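Local coordinates for protein CbsA (Xanthomonas oryzae pv. oryzae, PDB 5XYH) that probably hydrolyses cellulose as a family 6 exoglucanase, releasing cellobiose and so helping this rice pathogen break down plant cell walls, at residues S12-P17 and L73-A78; S20-S25 and A64-L69; I27-D32 and W409-F414. One frame throughout, in Å; residues are numbered along the deposited sequence.

How the contacts relate
From the N terminus, the turn after the short strand 12-13 meets helix 69-79 in contact 1, closing a loop of 55 residues. The chain runs straight on into helix 17-27, whose middle meets the 64-69 loop in contact 2, closing an inner loop of 38 residues nested inside contact 1; the two touch where Leu67 packs on Pro17 and Tyr14. Beyond the same helix, 27-32 meets 409-414, at the start of the last helix, in contact 3, which closes a loop of 376 residues and crosses both others. Contacts 2 and 3 also touch, with Trp409 lying against Glu22 and Val23. Helix 17-27 thus links the sheet edge, the 64-69 loop and helix 411-419.

Contact 1 of 3, residues S12-P17 and L73-A78; sequences SGYVNP and LNAALA
The phenolic oxygen OH of Tyr14 is hydrogen-bonded to ND1 of His72, one turn back along the helix that Tyr14 leans on, and lies 3.9 Å from CB of Ala75. That bond anchors the far end of the ring, while the rest of its approach to residues 73-78 is apolar. CE1 of Tyr14 rests 3.6 Å from the methyl CB of Ala75, and CD1 is 3.7 Å from CA of Ala76, with CB of that alanine only slightly farther away. The two alanines meet the ring obliquely along its CD1-CE1 side. Because neither carries more than a methyl, the aromatic can come right up to the helix backbone: CE1 is 3.7 Å from the amide N of Ala76. The ring is turned toward the helix by a chi1 of 163°, which places CG trans to the amide nitrogen. One face of the ring is turned to its own chain, the backbone N of Asn16 standing 4.3 Å above its centre. Asn16 in turn caps helix 17-27, its OD1 accepting from the amide of Asp18. On the sheet side, the side chains of Tyr14 and Ala76 both touch Val88. The arrangement is helix-on-sheet packing in the α/β barrel of glycoside hydrolase family 6: Tyr14, directly after strand 12-13, fills in beside helix 69-79, whose Ala76 packs on the parallel strand 86-92.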
ATOM      1  N   SER A  12      20.652   1.490  -0.015  1.00 19.65           N
ATOM      2  CA  SER A  12      19.956   2.352   0.922  1.00 18.90           C
ATOM      3  C   SER A  12      18.643   2.800   0.285  1.00 19.36           C
ATOM      4  O   SER A  12      18.322   2.442  -0.854  1.00 18.49           O
ATOM      5  CB  SER A  12      20.833   3.538   1.324  1.00 18.96           C
ATOM      6  OG  SER A  12      21.197   4.333   0.205  1.00 19.98           O
ATOM      7  N   GLY A  13      17.870   3.590   1.025  1.00 18.51           N
ATOM      8  CA  GLY A  13      16.617   4.112   0.520  1.00 17.53           C
ATOM      9  C   GLY A  13      16.521   5.611   0.708  1.00 16.96           C
ATOM     10  O   GLY A  13      17.092   6.185   1.633  1.00 16.60           O
ATOM     11  N   TYR A  14      15.762   6.234  -0.183  1.00 17.12           N
ATOM     12  CA  TYR A  14      15.580   7.681  -0.168  1.00 16.34           C
ATOM     13  C   TYR A  14      14.666   8.091   0.983  1.00 16.49           C
ATOM     14  O   TYR A  14      13.556   7.568   1.124  1.00 17.22           O
ATOM     15  CB  TYR A  14      15.017   8.124  -1.523  1.00 16.57           C
ATOM     16  CG  TYR A  14      14.400   9.506  -1.549  1.00 16.91           C
ATOM     17  CD1 TYR A  14      15.166  10.630  -1.252  1.00 16.19           C
ATOM     18  CD2 TYR A  14      13.056   9.688  -1.872  1.00 15.46           C
ATOM     19  CE1 TYR A  14      14.608  11.900  -1.271  1.00 16.54           C
ATOM     20  CE2 TYR A  14      12.494  10.958  -1.896  1.00 15.78           C
ATOM     21  CZ  TYR A  14      13.280  12.059  -1.596  1.00 15.80           C
ATOM     22  OH  TYR A  14      12.745  13.335  -1.610  1.00 14.99           O
ATOM     23  N   VAL A  15      15.142   9.007   1.821  1.00 16.12           N
ATOM     24  CA  VAL A  15      14.392   9.515   2.972  1.00 16.55           C
ATOM     25  C   VAL A  15      13.758  10.849   2.568  1.00 15.55           C
ATOM     26  O   VAL A  15      14.459  11.833   2.313  1.00 16.42           O
ATOM     27  CB  VAL A  15      15.287   9.668   4.211  1.00 16.71           C
ATOM     28  CG1 VAL A  15      14.512  10.309   5.361  1.00 16.23           C
ATOM     29  CG2 VAL A  15      15.894   8.302   4.649  1.00 16.08           C
ATOM     30  N   ASN A  16      12.434  10.875   2.500  1.00 15.38           N
ATOM     31  CA  ASN A  16      11.698  12.012   1.950  1.00 15.50           C
ATOM     32  C   ASN A  16      11.684  13.170   2.940  1.00 14.99           C
ATOM     33  O   ASN A  16      11.122  13.030   4.033  1.00 14.64           O
ATOM     34  CB  ASN A  16      10.271  11.584   1.603  1.00 14.33           C
ATOM     35  CG  ASN A  16       9.411  12.731   1.040  1.00 15.62           C
ATOM     36  OD1 ASN A  16       9.887  13.846   0.792  1.00 15.77           O
ATOM     37  ND2 ASN A  16       8.125  12.443   0.830  1.00 15.07           N
ATOM     38  N   PRO A  17      12.274  14.322   2.605  1.00 15.72           N
ATOM     39  CA  PRO A  17      12.285  15.444   3.559  1.00 16.06           C
ATOM     40  C   PRO A  17      10.905  15.994   3.853  1.00 15.86           C
ATOM     41  O   PRO A  17      10.724  16.655   4.884  1.00 16.01           O
ATOM     42  CB  PRO A  17      13.178  16.492   2.876  1.00 17.43           C
ATOM     43  CG  PRO A  17      13.230  16.101   1.450  1.00 17.45           C
ATOM     44  CD  PRO A  17      13.062  14.611   1.393  1.00 16.22           C
ATOM     45  N   LEU A  73      14.008  13.455  -6.821  1.00 16.72           N
ATOM     46  CA  LEU A  73      15.108  12.739  -7.456  1.00 17.55           C
ATOM     47  C   LEU A  73      16.439  13.433  -7.196  1.00 18.13           C
ATOM     48  O   LEU A  73      17.475  12.764  -7.056  1.00 19.30           O
ATOM     49  CB  LEU A  73      14.847  12.614  -8.952  1.00 17.69           C
ATOM     50  CG  LEU A  73      13.612  11.781  -9.312  1.00 17.04           C
ATOM     51  CD1 LEU A  73      13.198  12.020 -10.757  1.00 16.95           C
ATOM     52  CD2 LEU A  73      13.884  10.304  -9.058  1.00 17.26           C
ATOM     53  N   ASN A  74      16.422  14.767  -7.135  1.00 18.11           N
ATOM     54  CA  ASN A  74      17.613  15.522  -6.754  1.00 18.91           C
ATOM     55  C   ASN A  74      18.015  15.231  -5.318  1.00 18.73           C
ATOM     56  O   ASN A  74      19.202  15.022  -5.032  1.00 18.88           O
ATOM     57  CB  ASN A  74      17.368  17.016  -6.945  1.00 18.66           C
ATOM     58  CG  ASN A  74      17.274  17.402  -8.403  1.00 19.84           C
ATOM     59  OD1 ASN A  74      17.700  16.650  -9.274  1.00 20.46           O
ATOM     60  ND2 ASN A  74      16.700  18.574  -8.680  1.00 20.52           N
ATOM     61  N   ALA A  75      17.050  15.222  -4.393  1.00 18.04           N
ATOM     62  CA  ALA A  75      17.394  14.908  -3.010  1.00 17.77           C
ATOM     63  C   ALA A  75      17.963  13.498  -2.905  1.00 18.97           C
ATOM     64  O   ALA A  75      18.911  13.255  -2.143  1.00 17.98           O
ATOM     65  CB  ALA A  75      16.179  15.068  -2.098  1.00 17.36           C
ATOM     66  N   ALA A  76      17.403  12.560  -3.677  1.00 17.46           N
ATOM     67  CA  ALA A  76      17.879  11.188  -3.632  1.00 18.25           C
ATOM     68  C   ALA A  76      19.344  11.108  -4.044  1.00 18.69           C
ATOM     69  O   ALA A  76      20.125  10.357  -3.450  1.00 19.96           O
ATOM     70  CB  ALA A  76      17.013  10.301  -4.531  1.00 17.43           C
ATOM     71  N   LEU A  77      19.734  11.890  -5.051  1.00 18.90           N
ATOM     72  CA  LEU A  77      21.129  11.920  -5.491  1.00 20.29           C
ATOM     73  C   LEU A  77      22.053  12.292  -4.340  1.00 20.43           C
ATOM     74  O   LEU A  77      23.091  11.651  -4.128  1.00 21.21           O
ATOM     75  CB  LEU A  77      21.288  12.914  -6.647  1.00 18.74           C
ATOM     76  CG  LEU A  77      20.721  12.481  -8.002  1.00 20.16           C
ATOM     77  CD1 LEU A  77      20.820  13.602  -9.027  1.00 19.79           C
ATOM     78  CD2 LEU A  77      21.419  11.231  -8.498  1.00 20.37           C
ATOM     79  N   ALA A  78      21.653  13.296  -3.558  1.00 20.44           N
ATOM     80  CA  ALA A  78      22.434  13.811  -2.446  1.00 20.21           C
ATOM     81  C   ALA A  78      22.496  12.851  -1.269  1.00 22.09           C
ATOM     82  O   ALA A  78      23.340  13.036  -0.384  1.00 22.04           O
ATOM     83  CB  ALA A  78      21.850  15.147  -1.992  1.00 19.70           C
TER

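Contact 2 of 3, residues S20-S25 and A64-L69; sequences SKEVDS and AGRLSL
Glu22 and Arg66 carry the contact through a salt bridge, OE2 of the glutamate lying 3.3 Å from NH2 of the arginine. The two side chains cross at about a right angle. The carboxylate and guanidinium planes are 87° apart, so the groups are not coplanar, and OE2 of Glu22 alone comes close to NH2 of Arg66, OE1 staying 4.0 Å from it. Arg66 is stretched from CG to NE, which carries NH2 from the loop to the helix. NH2 is held chiefly by a hydrogen bond to O of Gly407, and also forms a salt bridge to Glu365, whose OE2 comes close to OE1 of Glu22; the arginine probably offsets the repulsion between these two acids. In the family 6 α/β fold the bridge joins helix 17-27 to the connection between helices 54-58 and 69-79.

Hydrogen bonds shape both partners. In the helix, Ser25 OG donates to O of Glu22 at 2.6 Å, in the carbonyl plane and on a lone pair, with a C=O...OG angle of 141°; the serine side chain thus turns back onto the turn that carries the glutamate. On the loop side, the amide of Leu67 is bonded to OD2 of Asp18, a second polar tie to helix 17-27, and Ser68 caps helix 69-79 through OG to N of Gly71.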
ATOM      1  N   SER A  20       9.904  13.879   6.741  1.00 14.42           N
ATOM      2  CA  SER A  20      10.657  14.423   7.874  1.00 15.23           C
ATOM      3  C   SER A  20      10.008  15.696   8.412  1.00 15.55           C
ATOM      4  O   SER A  20       9.857  15.857   9.630  1.00 15.96           O
ATOM      5  CB  SER A  20      12.112  14.685   7.470  1.00 15.04           C
ATOM      6  OG  SER A  20      12.733  13.471   7.063  1.00 17.15           O
ATOM      7  N   LYS A  21       9.597  16.605   7.521  1.00 15.50           N
ATOM      8  CA  LYS A  21       9.013  17.858   7.993  1.00 16.83           C
ATOM      9  C   LYS A  21       7.680  17.615   8.692  1.00 15.28           C
ATOM     10  O   LYS A  21       7.382  18.253   9.708  1.00 14.38           O
ATOM     11  CB  LYS A  21       8.858  18.832   6.829  1.00 17.92           C
ATOM     12  CG  LYS A  21       8.020  20.061   7.167  1.00 19.77           C
ATOM     13  CD  LYS A  21       8.300  21.202   6.215  1.00 21.04           C
ATOM     14  CE  LYS A  21       8.260  20.742   4.766  1.00 23.32           C
ATOM     15  NZ  LYS A  21       8.514  21.882   3.839  1.00 28.65           N
ATOM     16  N   GLU A  22       6.877  16.677   8.172  1.00 14.59           N
ATOM     17  CA  GLU A  22       5.656  16.265   8.862  1.00 14.71           C
ATOM     18  C   GLU A  22       5.969  15.740  10.259  1.00 14.02           C
ATOM     19  O   GLU A  22       5.346  16.149  11.245  1.00 14.21           O
ATOM     20  CB  GLU A  22       4.919  15.197   8.041  1.00 14.33           C
ATOM     21  CG  GLU A  22       4.244  15.720   6.767  1.00 14.22           C
ATOM     22  CD  GLU A  22       3.561  14.632   5.947  1.00 14.78           C
ATOM     23  OE1 GLU A  22       4.209  13.606   5.684  1.00 13.93           O
ATOM     24  OE2 GLU A  22       2.386  14.808   5.554  1.00 14.23           O
ATOM     25  N   VAL A  23       6.922  14.808  10.358  1.00 13.48           N
ATOM     26  CA  VAL A  23       7.277  14.235  11.651  1.00 13.72           C
ATOM     27  C   VAL A  23       7.783  15.318  12.593  1.00 14.67           C
ATOM     28  O   VAL A  23       7.422  15.345  13.775  1.00 15.65           O
ATOM     29  CB  VAL A  23       8.307  13.104  11.464  1.00 14.02           C
ATOM     30  CG1 VAL A  23       8.907  12.679  12.792  1.00 14.60           C
ATOM     31  CG2 VAL A  23       7.648  11.918  10.800  1.00 13.28           C
ATOM     32  N   ASP A  24       8.608  16.239  12.085  1.00 14.79           N
ATOM     33  CA  ASP A  24       9.107  17.327  12.927  1.00 15.43           C
ATOM     34  C   ASP A  24       7.960  18.134  13.525  1.00 16.82           C
ATOM     35  O   ASP A  24       8.047  18.590  14.676  1.00 16.80           O
ATOM     36  CB  ASP A  24      10.033  18.240  12.124  1.00 16.06           C
ATOM     37  CG  ASP A  24      11.389  17.609  11.844  1.00 16.67           C
ATOM     38  OD1 ASP A  24      11.809  16.705  12.597  1.00 16.49           O
ATOM     39  OD2 ASP A  24      12.052  18.045  10.889  1.00 18.80           O
ATOM     40  N   SER A  25       6.874  18.317  12.759  1.00 14.95           N
ATOM     41  CA  SER A  25       5.718  19.059  13.259  1.00 15.81           C
ATOM     42  C   SER A  25       5.083  18.376  14.467  1.00 16.99           C
ATOM     43  O   SER A  25       4.456  19.046  15.297  1.00 16.94           O
ATOM     44  CB  SER A  25       4.686  19.242  12.130  1.00 15.64           C
ATOM     45  OG  SER A  25       3.830  18.111  11.992  1.00 16.01           O
ATOM     46  N   ALA A  64       0.543  21.340  -2.168  1.00 18.74           N
ATOM     47  CA  ALA A  64       0.633  21.543  -0.719  1.00 19.41           C
ATOM     48  C   ALA A  64       2.065  21.801  -0.249  1.00 18.35           C
ATOM     49  O   ALA A  64       2.430  21.449   0.878  1.00 18.70           O
ATOM     50  CB  ALA A  64       0.033  20.357   0.046  1.00 19.71           C
ATOM     51  N   GLY A  65       2.884  22.421  -1.101  1.00 18.31           N
ATOM     52  CA  GLY A  65       4.264  22.716  -0.777  1.00 18.24           C
ATOM     53  C   GLY A  65       5.228  21.553  -0.885  1.00 19.19           C
ATOM     54  O   GLY A  65       6.416  21.730  -0.595  1.00 17.69           O
ATOM     55  N   ARG A  66       4.766  20.369  -1.285  1.00 17.88           N
ATOM     56  CA  ARG A  66       5.655  19.220  -1.358  1.00 17.18           C
ATOM     57  C   ARG A  66       6.671  19.385  -2.492  1.00 17.64           C
ATOM     58  O   ARG A  66       6.491  20.183  -3.413  1.00 17.68           O
ATOM     59  CB  ARG A  66       4.848  17.936  -1.567  1.00 17.03           C
ATOM     60  CG  ARG A  66       3.986  17.541  -0.391  1.00 15.97           C
ATOM     61  CD  ARG A  66       3.211  16.261  -0.694  1.00 16.62           C
ATOM     62  NE  ARG A  66       2.459  15.765   0.461  1.00 16.08           N
ATOM     63  CZ  ARG A  66       2.895  14.826   1.291  1.00 15.63           C
ATOM     64  NH1 ARG A  66       4.087  14.280   1.104  1.00 16.30           N
ATOM     65  NH2 ARG A  66       2.139  14.433   2.310  1.00 14.93           N
ATOM     66  N   LEU A  67       7.747  18.604  -2.416  1.00 16.97           N
ATOM     67  CA  LEU A  67       8.742  18.596  -3.480  1.00 17.33           C
ATOM     68  C   LEU A  67       8.126  18.132  -4.796  1.00 16.93           C
ATOM     69  O   LEU A  67       7.204  17.314  -4.820  1.00 16.90           O
ATOM     70  CB  LEU A  67       9.905  17.667  -3.123  1.00 16.03           C
ATOM     71  CG  LEU A  67      10.893  18.140  -2.060  1.00 17.97           C
ATOM     72  CD1 LEU A  67      11.917  17.066  -1.812  1.00 16.99           C
ATOM     73  CD2 LEU A  67      11.563  19.442  -2.488  1.00 19.38           C
ATOM     74  N   SER A  68       8.659  18.656  -5.901  1.00 15.78           N
ATOM     75  CA  SER A  68       8.369  18.096  -7.215  1.00 16.67           C
ATOM     76  C   SER A  68       9.038  16.733  -7.367  1.00 15.72           C
ATOM     77  O   SER A  68       9.948  16.372  -6.616  1.00 15.93           O
ATOM     78  CB  SER A  68       8.879  19.017  -8.320  1.00 16.97           C
ATOM     79  OG  SER A  68      10.292  18.931  -8.393  1.00 16.28           O
ATOM     80  N   LEU A  69       8.599  15.982  -8.382  1.00 16.48           N
ATOM     81  CA  LEU A  69       9.259  14.721  -8.703  1.00 15.93           C
ATOM     82  C   LEU A  69      10.750  14.936  -8.922  1.00 16.49           C
ATOM     83  O   LEU A  69      11.574  14.177  -8.406  1.00 16.86           O
ATOM     84  CB  LEU A  69       8.620  14.069  -9.935  1.00 15.86           C
ATOM     85  CG  LEU A  69       9.296  12.781 -10.445  1.00 17.05           C
ATOM     86  CD1 LEU A  69       9.437  11.693  -9.350  1.00 16.06           C
ATOM     87  CD2 LEU A  69       8.606  12.219 -11.677  1.00 16.29           C
TER

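Contact 3 of 3, residues I27-D32 and W409-F414; sequences IVKVKD and WFHAHF
Lys29 lays its aliphatic chain over one face of the His411 ring in a CH-pi contact that joins the loop between helices 17-27 and 33-42 to the start of helix 411-419, the last helix of this family 6 α/β domain. CD of Lys29 stands 3.9 Å from the ring centroid and only 6° off the ring normal, almost directly over the middle. All torsions of the lysine beyond CG are close to trans, and chi1 of -70° sets CG on the side of the backbone N, so the straight chain runs past the imidazole in the opposite direction to the histidine side chain. CB of Lys29 also takes part, 4.0 Å from CE1 of His411. Val30 approaches differently: its CG1 meets the ring edge, in plane, at 4.0 Å from the same CE1 atom. The imidazole is therefore flanked on a face by one residue and at its rim by the next.

A trans chi1 of 176° extends the His411 ring from the helix toward the loop. Its rotation is fixed by a hydrogen bond between ND1 and OG of Ser26, the residue just before the loop segment. The same serine oxygen is bonded to NE1 of Trp409, so one hydroxyl ties both aromatic residues to the end of helix 17-27. Within 409-414, Trp409 turns its edge to Phe414, CZ2 standing 3.3 Å above the centre of the phenyl ring. The ammonium NZ of Lys29 ends 4.7 Å from ND1 of His411, beyond direct contact.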
ATOM      1  N   ILE A  27       7.056  16.205  16.571  1.00 15.63           N
ATOM      2  CA  ILE A  27       8.080  16.203  17.611  1.00 15.87           C
ATOM      3  C   ILE A  27       7.959  17.450  18.482  1.00 17.37           C
ATOM      4  O   ILE A  27       8.019  17.376  19.716  1.00 17.14           O
ATOM      5  CB  ILE A  27       9.475  16.081  16.970  1.00 16.10           C
ATOM      6  CG1 ILE A  27       9.682  14.681  16.401  1.00 14.86           C
ATOM      7  CG2 ILE A  27      10.555  16.433  17.972  1.00 16.68           C
ATOM      8  CD1 ILE A  27      10.914  14.568  15.544  1.00 15.42           C
ATOM      9  N   VAL A  28       7.768  18.614  17.863  1.00 17.07           N
ATOM     10  CA  VAL A  28       7.737  19.831  18.666  1.00 18.32           C
ATOM     11  C   VAL A  28       6.473  19.940  19.509  1.00 18.05           C
ATOM     12  O   VAL A  28       6.455  20.721  20.460  1.00 19.11           O
ATOM     13  CB  VAL A  28       7.914  21.075  17.781  1.00 18.62           C
ATOM     14  CG1 VAL A  28       9.236  20.982  17.024  1.00 18.56           C
ATOM     15  CG2 VAL A  28       6.744  21.227  16.838  1.00 18.61           C
ATOM     16  N   LYS A  29       5.413  19.180  19.196  1.00 17.39           N
ATOM     17  CA  LYS A  29       4.186  19.223  19.994  1.00 17.93           C
ATOM     18  C   LYS A  29       4.245  18.348  21.243  1.00 19.67           C
ATOM     19  O   LYS A  29       3.486  18.596  22.187  1.00 21.04           O
ATOM     20  CB  LYS A  29       2.969  18.785  19.168  1.00 18.61           C
ATOM     21  CG  LYS A  29       2.552  19.765  18.080  1.00 19.36           C
ATOM     22  CD  LYS A  29       1.473  19.178  17.173  1.00 19.01           C
ATOM     23  CE  LYS A  29       1.058  20.183  16.105  1.00 20.66           C
ATOM     24  NZ  LYS A  29       0.139  19.606  15.090  1.00 21.12           N
ATOM     25  N   VAL A  30       5.101  17.318  21.271  1.00 18.10           N
ATOM     26  CA  VAL A  30       5.145  16.368  22.379  1.00 19.56           C
ATOM     27  C   VAL A  30       6.289  16.748  23.309  1.00 19.11           C
ATOM     28  O   VAL A  30       7.369  17.143  22.851  1.00 19.09           O
ATOM     29  CB  VAL A  30       5.302  14.918  21.869  1.00 18.92           C
ATOM     30  CG1 VAL A  30       4.207  14.566  20.855  1.00 18.84           C
ATOM     31  CG2 VAL A  30       6.645  14.708  21.269  1.00 16.94           C
ATOM     32  N   LYS A  31       6.058  16.640  24.623  1.00 19.37           N
ATOM     33  CA  LYS A  31       7.094  17.033  25.574  1.00 19.76           C
ATOM     34  C   LYS A  31       7.877  15.841  26.095  1.00 19.33           C
ATOM     35  O   LYS A  31       8.993  15.999  26.593  1.00 19.21           O
ATOM     36  CB  LYS A  31       6.486  17.821  26.741  1.00 22.86           C
ATOM     37  CG  LYS A  31       6.180  19.244  26.305  1.00 23.82           C
ATOM     38  CD  LYS A  31       5.098  19.915  27.132  1.00 29.47           C
ATOM     39  CE  LYS A  31       5.681  21.111  27.902  1.00 31.47           C
ATOM     40  NZ  LYS A  31       6.855  21.778  27.196  1.00 33.55           N
ATOM     41  N   ASP A  32       7.324  14.647  25.964  1.00 17.78           N
ATOM     42  CA  ASP A  32       8.008  13.390  26.253  1.00 18.04           C
ATOM     43  C   ASP A  32       9.230  13.215  25.356  1.00 16.61           C
ATOM     44  O   ASP A  32       9.094  12.955  24.155  1.00 16.36           O
ATOM     45  CB  ASP A  32       7.019  12.232  26.057  1.00 17.13           C
ATOM     46  CG  ASP A  32       7.563  10.896  26.522  1.00 17.81           C
ATOM     47  OD1 ASP A  32       8.795  10.759  26.728  1.00 17.30           O
ATOM     48  OD2 ASP A  32       6.745   9.956  26.650  1.00 18.13           O
ATOM     49  N   TRP A 409      -1.103  15.534   7.253  1.00 13.99           N
ATOM     50  CA  TRP A 409      -0.621  14.966   8.508  1.00 14.00           C
ATOM     51  C   TRP A 409      -1.714  14.851   9.566  1.00 13.76           C
ATOM     52  O   TRP A 409      -2.498  15.780   9.784  1.00 13.74           O
ATOM     53  CB  TRP A 409       0.520  15.820   9.050  1.00 14.51           C
ATOM     54  CG  TRP A 409       1.385  15.114  10.009  1.00 14.54           C
ATOM     55  CD1 TRP A 409       1.613  15.457  11.307  1.00 14.49           C
ATOM     56  CD2 TRP A 409       2.163  13.934   9.758  1.00 13.86           C
ATOM     57  NE1 TRP A 409       2.483  14.562  11.885  1.00 14.43           N
ATOM     58  CE2 TRP A 409       2.848  13.627  10.952  1.00 13.71           C
ATOM     59  CE3 TRP A 409       2.359  13.116   8.636  1.00 13.68           C
ATOM     60  CZ2 TRP A 409       3.706  12.530  11.065  1.00 13.15           C
ATOM     61  CZ3 TRP A 409       3.226  12.026   8.749  1.00 13.11           C
ATOM     62  CH2 TRP A 409       3.879  11.744   9.957  1.00 13.23           C
ATOM     63  N   PHE A 410      -1.722  13.724  10.271  1.00 13.00           N
ATOM     64  CA  PHE A 410      -2.729  13.400  11.278  1.00 13.44           C
ATOM     65  C   PHE A 410      -1.980  13.120  12.580  1.00 13.73           C
ATOM     66  O   PHE A 410      -1.647  11.973  12.882  1.00 12.29           O
ATOM     67  CB  PHE A 410      -3.584  12.209  10.805  1.00 12.46           C
ATOM     68  CG  PHE A 410      -4.824  11.950  11.628  1.00 12.56           C
ATOM     69  CD1 PHE A 410      -5.097  12.669  12.785  1.00 12.86           C
ATOM     70  CD2 PHE A 410      -5.726  10.970  11.227  1.00 11.87           C
ATOM     71  CE1 PHE A 410      -6.235  12.407  13.528  1.00 13.49           C
ATOM     72  CE2 PHE A 410      -6.861  10.702  11.962  1.00 12.69           C
ATOM     73  CZ  PHE A 410      -7.122  11.429  13.112  1.00 13.39           C
ATOM     74  N   HIS A 411      -1.724  14.190  13.346  1.00 14.17           N
ATOM     75  CA  HIS A 411      -0.888  14.090  14.542  1.00 14.38           C
ATOM     76  C   HIS A 411      -1.370  13.006  15.504  1.00 13.83           C
ATOM     77  O   HIS A 411      -0.559  12.224  16.019  1.00 12.92           O
ATOM     78  CB  HIS A 411      -0.831  15.450  15.244  1.00 15.58           C
ATOM     79  CG  HIS A 411      -0.077  15.431  16.536  1.00 16.14           C
ATOM     80  ND1 HIS A 411       1.291  15.272  16.597  1.00 16.03           N
ATOM     81  CD2 HIS A 411      -0.499  15.557  17.816  1.00 16.50           C
ATOM     82  CE1 HIS A 411       1.679  15.288  17.858  1.00 15.94           C
ATOM     83  NE2 HIS A 411       0.614  15.468  18.619  1.00 16.76           N
ATOM     84  N   ALA A 412      -2.683  12.920  15.750  1.00 13.10           N
ATOM     85  CA  ALA A 412      -3.170  11.939  16.717  1.00 14.02           C
ATOM     86  C   ALA A 412      -2.923  10.506  16.244  1.00 13.05           C
ATOM     87  O   ALA A 412      -2.516   9.651  17.038  1.00 11.65           O
ATOM     88  CB  ALA A 412      -4.651  12.159  17.009  1.00 13.22           C
ATOM     89  N   HIS A 413      -3.158  10.223  14.960  1.00 13.20           N
ATOM     90  CA  HIS A 413      -2.841   8.890  14.431  1.00 11.88           C
ATOM     91  C   HIS A 413      -1.348   8.600  14.512  1.00 12.62           C
ATOM     92  O   HIS A 413      -0.933   7.450  14.734  1.00 11.63           O
ATOM     93  CB  HIS A 413      -3.311   8.766  12.984  1.00 12.26           C
ATOM     94  CG  HIS A 413      -3.610   7.361  12.564  1.00 12.57           C
ATOM     95  ND1 HIS A 413      -3.346   6.893  11.296  1.00 12.47           N
ATOM     96  CD2 HIS A 413      -4.169   6.329  13.239  1.00 13.10           C
ATOM     97  CE1 HIS A 413      -3.721   5.629  11.208  1.00 12.51           C
ATOM     98  NE2 HIS A 413      -4.234   5.264  12.370  1.00 13.02           N
ATOM     99  N   PHE A 414      -0.522   9.623  14.294  1.00 12.02           N
ATOM    100  CA  PHE A 414       0.921   9.422  14.298  1.00 12.14           C
ATOM    101  C   PHE A 414       1.407   8.985  15.671  1.00 12.34           C
ATOM    102  O   PHE A 414       2.104   7.974  15.802  1.00 11.27           O
ATOM    103  CB  PHE A 414       1.639  10.695  13.872  1.00 12.02           C
ATOM    104  CG  PHE A 414       3.121  10.528  13.743  1.00 12.32           C
ATOM    105  CD1 PHE A 414       3.649   9.602  12.854  1.00 12.81           C
ATOM    106  CD2 PHE A 414       3.991  11.303  14.504  1.00 12.32           C
ATOM    107  CE1 PHE A 414       5.036   9.445  12.714  1.00 13.39           C
ATOM    108  CE2 PHE A 414       5.383  11.146  14.378  1.00 13.41           C
ATOM    109  CZ  PHE A 414       5.899  10.220  13.485  1.00 13.67           C
TER